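PDB 6SRT: N-acetylmuramoyl-L-alanine amidase from Clostridium intestinale URNW, which probably hydrolyses the amide bond between N-acetylmuramic acid and L-alanine in bacterial peptidoglycan, as a zinc-dependent endolysin. Local coordinates for residues P56-I59 and D60-H63. Numbering follows the deposited sequence.
Sequences PQKI and DEIH
Ile59 and His63 meet one turn apart on helix 56-65, in a local i to i+4 contact on a short helix beside the zinc site. Ile59 sets its CG2 methyl over one face of the His63 ring. The methyl carbon lies 3.9 Å from the ring centroid, in a CH-pi contact offset toward the rim, and its nearest ring atom is CE1. With CG1 beside the backbone N of Ile59 (chi1 -64°), CG2 is turned opposite that nitrogen and so reaches over the ring. A hydrogen bond from Gly72 N to ND1 helps hold the ring's orientation, and Tyr73 adds an edge-to-face contact. NE2 binds a glycerol that probably came from the crystallisation liquor.

Four i to i+4 backbone hydrogen bonds join the two segments, as in an alpha-helix. Asp60 N binds Pro56 O at 2.9 Å, and His63 N binds Ile59 O at 2.9 Å. Glu61 N to Gln57 O and Ile62 N to Lys58 O continue the pattern.

On the exposed side, Lys58 bends at chi2 (73°) and brings NZ to Glu61 OE2 at 3.1 Å in a salt bridge. NZ meets OE2 on the syn side, 30° out of the carboxylate plane.

Asp60 is buried. Its OD1 accepts a hydrogen bond from Ile71 N, and OD2 forms a salt bridge with Lys64 NZ. A water donates to OD2 at 2.8 Å and also to Gln57 O.

Pro56 and Ile59 pack on Tyr76 of strand 75-77. This is a short alpha-helix with one buried face, near the zinc site of an Amidase_2 (PGRP-like) domain.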
ATOM      1  N   PRO A  56      10.024   3.901   6.427  1.00 14.44           N
ATOM      2  CA  PRO A  56       9.392   2.612   6.601  1.00 13.57           C
ATOM      3  C   PRO A  56       9.691   1.995   7.967  1.00 14.74           C
ATOM      4  O   PRO A  56       8.837   1.347   8.544  1.00 13.74           O
ATOM      5  CB  PRO A  56       9.899   1.769   5.394  1.00 16.08           C
ATOM      6  CG  PRO A  56      11.145   2.475   4.913  1.00 15.91           C
ATOM      7  CD  PRO A  56      10.925   3.920   5.254  1.00 15.24           C
ATOM      8  N   GLN A  57      10.904   2.242   8.498  1.00 15.09           N
ATOM      9  CA  GLN A  57      11.229   1.705   9.827  1.00 16.21           C
ATOM     10  C   GLN A  57      10.362   2.364  10.916  1.00 15.17           C
ATOM     11  O   GLN A  57       9.960   1.656  11.883  1.00 17.27           O
ATOM     12  CB  GLN A  57      12.709   1.894  10.125  1.00 19.51           C
ATOM     13  CG  GLN A  57      13.651   1.114   9.206  1.00 23.40           C
ATOM     14  CD  GLN A  57      14.036   1.802   7.920  1.00 20.69           C
ATOM     15  OE1 GLN A  57      13.505   2.894   7.575  1.00 20.29           O
ATOM     16  NE2 GLN A  57      15.048   1.247   7.238  1.00 27.98           N
ATOM     17  N   LYS A  58      10.031   3.651  10.795  1.00 16.53           N
ATOM     18  CA  LYS A  58       9.140   4.305  11.764  1.00 17.18           C
ATOM     19  C   LYS A  58       7.748   3.701  11.695  1.00 15.14           C
ATOM     20  O   LYS A  58       7.119   3.479  12.716  1.00 16.69           O
ATOM     21  CB  LYS A  58       9.111   5.817  11.543  1.00 19.65           C
ATOM     22  CG  LYS A  58       8.227   6.507  12.545  1.00 24.63           C
ATOM     23  CD  LYS A  58       8.848   6.561  13.938  1.00 33.20           C
ATOM     24  CE  LYS A  58       8.234   7.620  14.829  1.00 47.55           C
ATOM     25  NZ  LYS A  58       8.723   7.410  16.208  1.00 59.21           N
ATOM     26  N   ILE A  59       7.242   3.490  10.472  1.00 15.07           N
ATOM     27  CA  ILE A  59       5.915   2.832  10.333  1.00 13.95           C
ATOM     28  C   ILE A  59       5.965   1.457  11.017  1.00 12.74           C
ATOM     29  O   ILE A  59       5.046   1.093  11.727  1.00 13.58           O
ATOM     30  CB  ILE A  59       5.522   2.755   8.849  1.00 13.41           C
ATOM     31  CG1 ILE A  59       5.347   4.164   8.276  1.00 14.87           C
ATOM     32  CG2 ILE A  59       4.266   1.980   8.753  1.00 14.51           C
ATOM     33  CD1 ILE A  59       4.970   4.178   6.811  1.00 18.93           C
ATOM     34  N   ASP A  60       7.042   0.722  10.765  1.00 13.17           N
ATOM     35  CA  ASP A  60       7.175  -0.619  11.369  1.00 12.80           C
ATOM     36  C   ASP A  60       7.139  -0.559  12.896  1.00 14.22           C
ATOM     37  O   ASP A  60       6.441  -1.410  13.508  1.00 13.50           O
ATOM     38  CB  ASP A  60       8.474  -1.209  10.887  1.00 12.72           C
ATOM     39  CG  ASP A  60       8.717  -2.607  11.371  1.00 13.98           C
ATOM     40  OD1 ASP A  60       8.041  -3.517  10.869  1.00 14.49           O
ATOM     41  OD2 ASP A  60       9.592  -2.794  12.257  1.00 17.42           O
ATOM     42  N   GLU A  61       7.785   0.447  13.471  1.00 14.44           N
ATOM     43  CA  GLU A  61       7.769   0.635  14.935  1.00 15.96           C
ATOM     44  C   GLU A  61       6.337   0.854  15.409  1.00 15.23           C
ATOM     45  O   GLU A  61       5.902   0.288  16.424  1.00 16.23           O
ATOM     46  CB  GLU A  61       8.691   1.770  15.337  1.00 19.31           C
ATOM     47  CG  GLU A  61       8.606   2.229  16.762  1.00 23.92           C
ATOM     48  CD  GLU A  61       9.469   3.495  16.938  1.00 35.67           C
ATOM     49  OE1 GLU A  61      10.582   3.483  16.412  1.00 51.89           O
ATOM     50  OE2 GLU A  61       8.929   4.503  17.370  1.00 52.83           O
ATOM     51  N   ILE A  62       5.641   1.785  14.778  1.00 14.62           N
ATOM     52  CA  ILE A  62       4.226   2.051  15.185  1.00 14.25           C
ATOM     53  C   ILE A  62       3.346   0.831  15.059  1.00 15.40           C
ATOM     54  O   ILE A  62       2.531   0.541  15.913  1.00 14.85           O
ATOM     55  CB  ILE A  62       3.710   3.261  14.381  1.00 15.56           C
ATOM     56  CG1 ILE A  62       4.536   4.514  14.680  1.00 18.42           C
ATOM     57  CG2 ILE A  62       2.201   3.464  14.595  1.00 17.37           C
ATOM     58  CD1 ILE A  62       4.210   5.628  13.758  1.00 23.90           C
ATOM     59  N   HIS A  63       3.451   0.117  13.927  1.00 13.61           N
ATOM     60  CA  HIS A  63       2.591  -1.059  13.730  1.00 12.79           C
ATOM     61  C   HIS A  63       2.899  -2.128  14.778  1.00 13.11           C
ATOM     62  O   HIS A  63       1.991  -2.852  15.205  1.00 14.00           O
ATOM     63  CB  HIS A  63       2.730  -1.489  12.283  1.00 13.11           C
ATOM     64  CG  HIS A  63       1.962  -0.591  11.352  1.00 13.40           C
ATOM     65  ND1 HIS A  63       1.848  -0.841  10.004  1.00 13.02           N
ATOM     66  CD2 HIS A  63       1.298   0.561  11.570  1.00 16.85           C
ATOM     67  CE1 HIS A  63       1.149   0.146   9.494  1.00 14.71           C
ATOM     68  NE2 HIS A  63       0.798   1.021  10.396  1.00 16.41           N
TER
HETATM   69  O   HOH W   1      11.297  -0.861  13.341  0.50 41.12           O
HETATM   70  O   HOH W   2       7.068   5.790  18.206  1.00 50.86           O